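N-acetylmuramoyl-L-alanine amidase (Peptoclostridium difficile, PDB 4RN7) probably hydrolyses the amide bond between N-acetylmuramic acid and L-alanine in bacterial peptidoglycan, this chain being its zinc-binding amidase domain. Local coordinates at residues K37-K42 / V79-N84; A75-S80 / K108-T113; K29-Q34 / K160-K165. All blocks are in the same frame, centred on the assembly; numbering follows the deposited sequence. Where two conformers were deposited one is given.

From the N terminus, helix 28-44 supplies the first partner of two contacts: residues 29-34 for contact 3, then 37-42 for contact 1. After strand 49-53 and helix 63-72 the chain enters strand 77-84. Contact 2 opens on 75-80, the lead-in and first residues of the strand, where contact 1 closes on 79-84, the two sharing Val79 and Ser80. Contact 2 closes at 108-113 on helix 107-122. Contact 3 closes last, at 160-165, where helix 155-161 gives way to helix 164-185, and its long loop encloses the other two. Together they join strand 77-84, inside the mixed sheet, to two helices, and tie the N-terminal helix to the C-terminal part of the chain.

Contact 1 (K37-K42 / V79-N84); sequences KKLANK and VSIHLN. With ZN (zinc ion), chain B.
Leu39, meeting Ile81 and Val79, is the residue through which segment 37-42, on helix 28-44, reaches strand 77-84. Just before it, Lys38 sends its amine to Gln167 instead. Leu39 CG stands anti to the backbone N (chi1 174°), which carries the branched end out from the helix toward the sheet. There a single methyl does the work: Leu39 CD2 sits 4.1 Å from Ile81 CD1, and the same CD2 is 4.3 Å from Val79 CG1. It settles over two strand residues that are both directed at the helix and whose own methyls adjoin, Val79 CG1 being 4.0 Å from Ile81 CD1. Around this point Leu39 also packs on Ile8 of strand 4-10 and on Ile174 and Val175 of helix 164-185. Farther along the helix, Lys42 runs off to a salt bridge with Asp168.

Ser80, between the two apolar residues, points the other way, and His82, right after Ile81, is a zinc ligand: His82 ND1 is 2.1 Å from the zinc ion. Ser80 OG lies in plane at the edge of the imidazole, 3.2 Å from His82 CD2, and is itself hydrogen-bonded to Asp9. The helix contact therefore rests on van der Waals packing of buried methyls, with no hydrogen bond crossing it, while the His82 and Ser80 side chains leave from the strand's other face, His82 to bind the zinc ion that His12 and Glu28, at the start of this same helix, also hold.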
loop_
_atom_site.group_PDB
_atom_site.type_symbol
_atom_site.label_atom_id
_atom_site.label_comp_id
_atom_site.label_asym_id
_atom_site.label_seq_id
_atom_site.Cartn_x
_atom_site.Cartn_y
_atom_site.Cartn_z
ATOM N N LYS A 37 3.934 -3.979 7.946
ATOM C CA LYS A 37 5.065 -4.304 8.806
ATOM C C LYS A 37 6.104 -5.116 8.049
ATOM O O LYS A 37 7.305 -4.893 8.210
ATOM C CB LYS A 37 4.610 -5.042 10.063
ATOM C CG LYS A 37 4.061 -4.106 11.136
ATOM C CD LYS A 37 3.621 -4.874 12.368
ATOM C CE LYS A 37 3.167 -3.913 13.463
ATOM N NZ LYS A 37 2.543 -4.629 14.613
ATOM N N LYS A 38 5.647 -6.061 7.229
ATOM C CA LYS A 38 6.564 -6.849 6.421
ATOM C C LYS A 38 7.267 -5.963 5.403
ATOM O O LYS A 38 8.481 -6.087 5.201
ATOM C CB LYS A 38 5.825 -7.993 5.720
ATOM C CG LYS A 38 5.432 -9.118 6.665
ATOM C CD LYS A 38 4.949 -10.342 5.878
ATOM C CE LYS A 38 4.539 -11.472 6.815
ATOM N NZ LYS A 38 3.507 -11.023 7.784
ATOM N N LEU A 39 6.508 -5.069 4.768
ATOM C CA LEU A 39 7.075 -4.136 3.800
ATOM C C LEU A 39 8.113 -3.240 4.482
ATOM O O LEU A 39 9.232 -3.091 3.979
ATOM C CB LEU A 39 5.969 -3.301 3.151
ATOM C CG LEU A 39 6.355 -2.156 2.213
ATOM C CD1 LEU A 39 7.273 -2.669 1.117
ATOM C CD2 LEU A 39 5.096 -1.522 1.614
ATOM N N ALA A 40 7.760 -2.669 5.634
ATOM C CA ALA A 40 8.683 -1.801 6.368
ATOM C C ALA A 40 9.976 -2.516 6.761
ATOM O O ALA A 40 11.072 -1.971 6.611
ATOM C CB ALA A 40 8.008 -1.201 7.613
ATOM N N ASN A 41 9.848 -3.732 7.277
ATOM C CA ASN A 41 11.015 -4.503 7.682
ATOM C C ASN A 41 11.945 -4.796 6.513
ATOM O O ASN A 41 13.164 -4.713 6.651
ATOM C CB ASN A 41 10.604 -5.805 8.372
ATOM C CG ASN A 41 11.797 -6.584 8.901
ATOM O OD1 ASN A 41 12.010 -7.741 8.539
ATOM N ND2 ASN A 41 12.591 -5.944 9.745
ATOM N N LYS A 42 11.367 -5.127 5.359
ATOM C CA LYS A 42 12.173 -5.422 4.176
ATOM C C LYS A 42 12.886 -4.183 3.639
ATOM O O LYS A 42 14.062 -4.248 3.285
ATOM C CB LYS A 42 11.325 -6.065 3.073
ATOM C CG LYS A 42 10.871 -7.485 3.371
ATOM C CD LYS A 42 10.177 -8.090 2.144
ATOM C CE LYS A 42 9.460 -9.393 2.487
ATOM N NZ LYS A 42 10.330 -10.387 3.174
ATOM N N VAL A 79 3.750 4.988 0.177
ATOM C CA VAL A 79 2.993 3.791 -0.216
ATOM C C VAL A 79 1.942 3.526 0.850
ATOM O O VAL A 79 2.277 3.273 2.028
ATOM C CB VAL A 79 3.894 2.550 -0.391
ATOM C CG1 VAL A 79 3.058 1.334 -0.849
ATOM C CG2 VAL A 79 4.996 2.831 -1.407
ATOM N N SER A 80 0.679 3.619 0.450
ATOM C CA SER A 80 -0.428 3.322 1.349
ATOM C C SER A 80 -0.875 1.897 1.064
ATOM O O SER A 80 -0.938 1.483 -0.101
ATOM C CB SER A 80 -1.587 4.290 1.119
ATOM O OG SER A 80 -2.624 4.095 2.070
ATOM N N ILE A 81 -1.176 1.155 2.124
ATOM C CA ILE A 81 -1.536 -0.260 1.987
ATOM C C ILE A 81 -2.987 -0.453 2.415
ATOM O O ILE A 81 -3.326 -0.195 3.570
ATOM C CB ILE A 81 -0.634 -1.125 2.885
ATOM C CG1 ILE A 81 0.831 -1.015 2.423
ATOM C CG2 ILE A 81 -1.098 -2.578 2.868
ATOM C CD1 ILE A 81 1.070 -1.550 1.000
ATOM N N HIS A 82 -3.840 -0.895 1.490
ATOM C CA HIS A 82 -5.259 -1.100 1.775
ATOM C C HIS A 82 -5.689 -2.444 1.188
ATOM O O HIS A 82 -4.907 -3.081 0.497
ATOM C CB HIS A 82 -6.097 -0.010 1.116
ATOM C CG HIS A 82 -6.169 1.263 1.897
ATOM N ND1 HIS A 82 -7.328 1.684 2.507
ATOM C CD2 HIS A 82 -5.237 2.215 2.158
ATOM C CE1 HIS A 82 -7.114 2.839 3.113
ATOM N NE2 HIS A 82 -5.855 3.190 2.913
ATOM N N LEU A 83 -6.912 -2.877 1.494
ATOM C CA LEU A 83 -7.509 -4.036 0.815
ATOM C C LEU A 83 -8.768 -3.543 0.130
ATOM O O LEU A 83 -9.455 -2.640 0.617
ATOM C CB LEU A 83 -7.867 -5.154 1.793
ATOM C CG LEU A 83 -6.734 -5.675 2.684
ATOM C CD1 LEU A 83 -7.259 -6.719 3.673
ATOM C CD2 LEU A 83 -5.629 -6.263 1.818
ATOM N N ASN A 84 -9.083 -4.134 -1.008
ATOM C CA ASN A 84 -10.223 -3.682 -1.754
ATOM C C ASN A 84 -11.514 -4.287 -1.204
ATOM O O ASN A 84 -11.496 -5.255 -0.420
ATOM C CB ASN A 84 -10.038 -4.043 -3.234
ATOM C CG ASN A 84 -10.514 -2.943 -4.164
ATOM O OD1 ASN A 84 -11.499 -2.264 -3.877
ATOM N ND2 ASN A 84 -9.817 -2.760 -5.283
HETATM ZN ZN ZN B . -9.154 0.732 2.814
#

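Contact 2 (A75-S80 / K108-T113); sequences ADVLVS and KELAQT
Val77 and Leu110 meet without any ring between them, so the flat groups here are backbone peptides. On the strand, Leu78 O comes within 4.5 Å of Leu110 CD2, a loose approach. On the helix, the Glu109 carbonyl has a donor on each face of its plane: Thr113 N from one and Thr113 OG1 from the opposite one. The hydroxyl bond, Thr113 OG1 to Glu109 O, is 3.1 Å long and tilts 33° out of the carbonyl plane, while the helical bond from Thr113 N to Glu109 O measures 3.0 Å.

Across the contact the touch is methyl to methyl, Val77 CG1 to Leu110 CD2 at 3.9 Å in the conformer given, Val77 having a second one. This is helix-on-sheet packing in an alpha/beta fold: helix 107-122 lies against strand 77-84, an interior strand of the mixed sheet, on the face that Val77 presents. Leu110 extends toward it with CG opposite the backbone N (chi1 171°). Neighbouring elements share the same buried patch. Tyr181 of helix 164-185 packs against both Val77 and Leu110, and Ile145 of the adjoining strand 144-151 touches Leu110 and Ala111. Leu78, the next strand residue, packs against Ser140 and Met142.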
loop_
_atom_site.group_PDB
_atom_site.type_symbol
_atom_site.label_atom_id
_atom_site.label_comp_id
_atom_site.label_asym_id
_atom_site.label_seq_id
_atom_site.Cartn_x
_atom_site.Cartn_y
_atom_site.Cartn_z
ATOM N N ALA A 75 9.298 12.562 2.905
ATOM C CA ALA A 75 9.471 11.280 2.224
ATOM C C ALA A 75 9.711 11.487 0.739
ATOM O O ALA A 75 9.222 12.463 0.154
ATOM C CB ALA A 75 8.244 10.411 2.426
ATOM N N ASP A 76 10.445 10.562 0.124
ATOM C CA ASP A 76 10.607 10.570 -1.331
ATOM C C ASP A 76 9.459 9.854 -2.041
ATOM O O ASP A 76 9.086 10.209 -3.170
ATOM C CB ASP A 76 11.939 9.943 -1.726
ATOM C CG ASP A 76 13.122 10.724 -1.198
ATOM O OD1 ASP A 76 13.485 11.744 -1.817
ATOM O OD2 ASP A 76 13.682 10.321 -0.160
ATOM N N VAL A 77 8.922 8.832 -1.376
ATOM C CA VAL A 77 7.851 7.986 -1.894
ATOM C C VAL A 77 6.847 7.729 -0.764
ATOM O O VAL A 77 7.270 7.538 0.383
ATOM C CB VAL A 77 8.444 6.629 -2.374
ATOM C CG1 VAL A 77 7.394 5.531 -2.403
ATOM C CG2 VAL A 77 9.108 6.786 -3.733
ATOM N N LEU A 78 5.548 7.703 -1.074
ATOM C CA LEU A 78 4.535 7.279 -0.107
ATOM C C LEU A 78 3.853 6.027 -0.650
ATOM O O LEU A 78 3.432 6.002 -1.813
ATOM C CB LEU A 78 3.491 8.385 0.125
ATOM C CG LEU A 78 2.328 8.117 1.097
ATOM C CD1 LEU A 78 1.812 9.427 1.613
ATOM C CD2 LEU A 78 1.174 7.369 0.424
ATOM N N VAL A 79 3.750 4.988 0.177
ATOM C CA VAL A 79 2.993 3.791 -0.216
ATOM C C VAL A 79 1.942 3.526 0.850
ATOM O O VAL A 79 2.277 3.273 2.028
ATOM C CB VAL A 79 3.894 2.550 -0.391
ATOM C CG1 VAL A 79 3.058 1.334 -0.849
ATOM C CG2 VAL A 79 4.996 2.831 -1.407
ATOM N N SER A 80 0.679 3.619 0.450
ATOM C CA SER A 80 -0.428 3.322 1.349
ATOM C C SER A 80 -0.875 1.897 1.064
ATOM O O SER A 80 -0.938 1.483 -0.101
ATOM C CB SER A 80 -1.587 4.290 1.119
ATOM O OG SER A 80 -2.624 4.095 2.070
ATOM N N LYS A 108 2.420 8.261 -11.289
ATOM C CA LYS A 108 1.870 7.324 -12.261
ATOM C C LYS A 108 2.924 6.276 -12.611
ATOM O O LYS A 108 2.628 5.078 -12.701
ATOM C CB LYS A 108 1.409 8.067 -13.517
ATOM C CG LYS A 108 0.899 7.155 -14.632
ATOM C CD LYS A 108 0.300 7.962 -15.778
ATOM C CE LYS A 108 -0.356 7.050 -16.802
ATOM N NZ LYS A 108 -1.121 7.802 -17.836
ATOM N N GLU A 109 4.160 6.735 -12.793
ATOM C CA GLU A 109 5.276 5.846 -13.091
ATOM C C GLU A 109 5.562 4.891 -11.916
ATOM O O GLU A 109 5.793 3.693 -12.113
ATOM C CB GLU A 109 6.516 6.672 -13.452
ATOM C CG GLU A 109 6.440 7.393 -14.813
ATOM C CD GLU A 109 5.350 8.462 -14.898
ATOM O OE1 GLU A 109 5.063 9.131 -13.882
ATOM O OE2 GLU A 109 4.773 8.633 -15.991
ATOM N N LEU A 110 5.541 5.428 -10.700
ATOM C CA LEU A 110 5.720 4.618 -9.493
ATOM C C LEU A 110 4.640 3.539 -9.401
ATOM O O LEU A 110 4.930 2.378 -9.107
ATOM C CB LEU A 110 5.682 5.512 -8.245
ATOM C CG LEU A 110 5.639 4.837 -6.869
ATOM C CD1 LEU A 110 6.881 3.980 -6.621
ATOM C CD2 LEU A 110 5.474 5.879 -5.766
ATOM N N ALA A 111 3.396 3.934 -9.664
ATOM C CA ALA A 111 2.263 3.019 -9.626
ATOM C C ALA A 111 2.431 1.865 -10.610
ATOM O O ALA A 111 2.200 0.708 -10.259
ATOM C CB ALA A 111 0.962 3.772 -9.908
ATOM N N GLN A 112 2.817 2.175 -11.845
ATOM C CA GLN A 112 2.953 1.128 -12.851
ATOM C C GLN A 112 4.093 0.164 -12.515
ATOM O O GLN A 112 3.953 -1.056 -12.662
ATOM C CB GLN A 112 3.146 1.720 -14.248
ATOM C CG GLN A 112 3.117 0.670 -15.356
ATOM C CD GLN A 112 1.794 -0.087 -15.417
ATOM O OE1 GLN A 112 0.833 0.379 -16.026
ATOM N NE2 GLN A 112 1.743 -1.260 -14.781
ATOM N N THR A 113 5.218 0.711 -12.063
ATOM C CA THR A 113 6.378 -0.110 -11.726
ATOM C C THR A 113 6.058 -1.057 -10.564
ATOM O O THR A 113 6.311 -2.266 -10.652
ATOM C CB THR A 113 7.606 0.766 -11.417
ATOM O OG1 THR A 113 7.920 1.546 -12.576
ATOM C CG2 THR A 113 8.807 -0.090 -11.054
#

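Contact 3 (K29-Q34 / K160-K165); sequences KDLNLQ and KIINEK
Leu31 of helix 28-44 packs against two consecutive isoleucines in the stretch linking helix 155-161 to helix 164-185. Starting at the base, Leu31 CB is 4.1 Å from Ile161 CG2. CG lies anti to the carbonyl carbon (chi1 -60°), and beyond it chi2 near 166° spreads the two methyls: Leu31 CD1 lies 4.0 Å from Ile161 CG2, and Leu31 CD2 lies 4.1 Å from Ile162 CG2. Ile161 is roughly perpendicular to the leucine; Ile162 is beside it in the same direction.

One turn on, a water joins the segments. It donates both to Gln34 OE1, at 2.9 Å, and to Ile162 O, at 2.8 Å, and the same Gln34 OE1 takes a further bond from Gln167. Glu164 brings its carboxylate near Gln34 but forms its salt bridge with Lys38, one turn farther along helix 28-44. Asn163 is the N-cap of helix 164-185: Asn163 OD1 accepts from Tyr166 N and, weakly, from Lys165 N.

The leucine thus lies in a corner walled by the stretch around Ile161 and Ile162, with Leu83 of strand 77-84 touching both Leu31 and Ile161, and Leu152 also packing on Leu31.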
loop_
_atom_site.group_PDB
_atom_site.type_symbol
_atom_site.label_atom_id
_atom_site.label_comp_id
_atom_site.label_asym_id
_atom_site.label_seq_id
_atom_site.Cartn_x
_atom_site.Cartn_y
_atom_site.Cartn_z
ATOM N N LYS A 29 -8.119 -3.203 8.708
ATOM C CA LYS A 29 -7.117 -2.441 9.453
ATOM C C LYS A 29 -5.985 -3.331 9.959
ATOM O O LYS A 29 -4.821 -2.919 9.951
ATOM C CB LYS A 29 -7.740 -1.663 10.628
ATOM C CG LYS A 29 -8.388 -2.541 11.709
ATOM C CD LYS A 29 -8.611 -1.731 13.005
ATOM C CE LYS A 29 -9.128 -2.622 14.132
ATOM N NZ LYS A 29 -9.356 -1.880 15.418
ATOM N N ASP A 30 -6.321 -4.548 10.383
ATOM C CA ASP A 30 -5.332 -5.419 11.006
ATOM C C ASP A 30 -4.448 -6.062 9.948
ATOM O O ASP A 30 -3.235 -6.207 10.126
ATOM C CB ASP A 30 -6.018 -6.509 11.827
ATOM C CG ASP A 30 -6.704 -5.969 13.058
ATOM O OD1 ASP A 30 -6.169 -5.028 13.691
ATOM O OD2 ASP A 30 -7.784 -6.492 13.393
ATOM N N LEU A 31 -5.062 -6.452 8.838
ATOM C CA LEU A 31 -4.321 -7.073 7.755
ATOM C C LEU A 31 -3.419 -6.054 7.058
ATOM O O LEU A 31 -2.286 -6.365 6.669
ATOM C CB LEU A 31 -5.300 -7.717 6.775
ATOM C CG LEU A 31 -6.142 -8.795 7.457
ATOM C CD1 LEU A 31 -7.359 -9.213 6.620
ATOM C CD2 LEU A 31 -5.262 -10.000 7.757
ATOM N N ASN A 32 -3.910 -4.828 6.917
ATOM C CA ASN A 32 -3.074 -3.752 6.396
ATOM C C ASN A 32 -1.793 -3.577 7.214
ATOM O O ASN A 32 -0.707 -3.400 6.647
ATOM C CB ASN A 32 -3.837 -2.424 6.417
ATOM C CG ASN A 32 -4.906 -2.337 5.341
ATOM O OD1 ASN A 32 -4.990 -3.177 4.422
ATOM N ND2 ASN A 32 -5.745 -1.301 5.448
ATOM N N LEU A 33 -1.931 -3.588 8.540
ATOM C CA LEU A 33 -0.783 -3.407 9.432
ATOM C C LEU A 33 0.192 -4.581 9.267
ATOM O O LEU A 33 1.404 -4.369 9.257
ATOM C CB LEU A 33 -1.245 -3.282 10.877
ATOM C CG LEU A 33 -0.172 -2.931 11.899
ATOM C CD1 LEU A 33 0.441 -1.584 11.525
ATOM C CD2 LEU A 33 -0.782 -2.869 13.296
ATOM N N GLN A 34 -0.332 -5.800 9.091
ATOM C CA GLN A 34 0.527 -6.969 8.946
ATOM C C GLN A 34 1.357 -6.861 7.682
ATOM O O GLN A 34 2.569 -7.083 7.701
ATOM C CB GLN A 34 -0.298 -8.265 8.907
ATOM C CG GLN A 34 -0.940 -8.626 10.239
ATOM C CD GLN A 34 -1.832 -9.851 10.133
ATOM O OE1 GLN A 34 -1.857 -10.528 9.108
ATOM N NE2 GLN A 34 -2.577 -10.131 11.192
ATOM N N LYS A 160 -5.889 -15.844 0.874
ATOM C CA LYS A 160 -4.537 -15.406 0.514
ATOM C C LYS A 160 -4.054 -14.278 1.408
ATOM O O LYS A 160 -2.948 -14.337 1.928
ATOM C CB LYS A 160 -4.494 -14.941 -0.945
ATOM C CG LYS A 160 -4.737 -16.068 -1.948
ATOM C CD LYS A 160 -4.755 -15.521 -3.361
ATOM C CE LYS A 160 -4.916 -16.635 -4.385
ATOM N NZ LYS A 160 -6.207 -17.393 -4.277
ATOM N N ILE A 161 -4.873 -13.241 1.549
ATOM C CA ILE A 161 -4.507 -12.049 2.320
ATOM C C ILE A 161 -4.075 -12.387 3.746
ATOM O O ILE A 161 -3.161 -11.753 4.291
ATOM C CB ILE A 161 -5.672 -11.039 2.342
ATOM C CG1 ILE A 161 -5.929 -10.502 0.929
ATOM C CG2 ILE A 161 -5.353 -9.848 3.256
ATOM C CD1 ILE A 161 -7.300 -9.832 0.752
ATOM N N ILE A 162 -4.709 -13.386 4.355
ATOM C CA ILE A 162 -4.368 -13.750 5.742
ATOM C C ILE A 162 -3.117 -14.617 5.865
ATOM O O ILE A 162 -2.590 -14.813 6.964
ATOM C CB ILE A 162 -5.529 -14.478 6.453
ATOM C CG1 ILE A 162 -5.787 -15.859 5.832
ATOM C CG2 ILE A 162 -6.774 -13.614 6.439
ATOM C CD1 ILE A 162 -6.967 -16.622 6.455
ATOM N N ASN A 163 -2.648 -15.136 4.735
ATOM C CA ASN A 163 -1.554 -16.104 4.725
ATOM C C ASN A 163 -0.200 -15.407 4.760
ATOM O O ASN A 163 0.058 -14.495 3.977
ATOM C CB ASN A 163 -1.657 -16.972 3.472
ATOM C CG ASN A 163 -0.650 -18.093 3.456
ATOM O OD1 ASN A 163 0.522 -17.882 3.163
ATOM N ND2 ASN A 163 -1.108 -19.300 3.750
ATOM N N GLU A 164 0.661 -15.845 5.673
ATOM C CA GLU A 164 1.915 -15.159 5.932
ATOM C C GLU A 164 2.881 -15.250 4.755
ATOM O O GLU A 164 3.621 -14.307 4.476
ATOM C CB GLU A 164 2.556 -15.734 7.195
ATOM C CG GLU A 164 1.750 -15.477 8.466
ATOM C CD GLU A 164 2.152 -14.192 9.173
ATOM O OE1 GLU A 164 3.317 -13.765 9.018
ATOM O OE2 GLU A 164 1.305 -13.616 9.890
ATOM N N LYS A 165 2.880 -16.386 4.068
ATOM C CA LYS A 165 3.802 -16.564 2.956
ATOM C C LYS A 165 3.353 -15.696 1.785
ATOM O O LYS A 165 4.173 -15.153 1.047
ATOM C CB LYS A 165 3.949 -18.054 2.587
ATOM C CG LYS A 165 5.137 -18.729 3.313
ATOM C CD LYS A 165 5.016 -20.249 3.389
ATOM C CE LYS A 165 6.188 -20.860 4.155
ATOM N NZ LYS A 165 7.460 -20.845 3.372
HETATM O O HOH W 1 -3.104 -13.104 9.095
#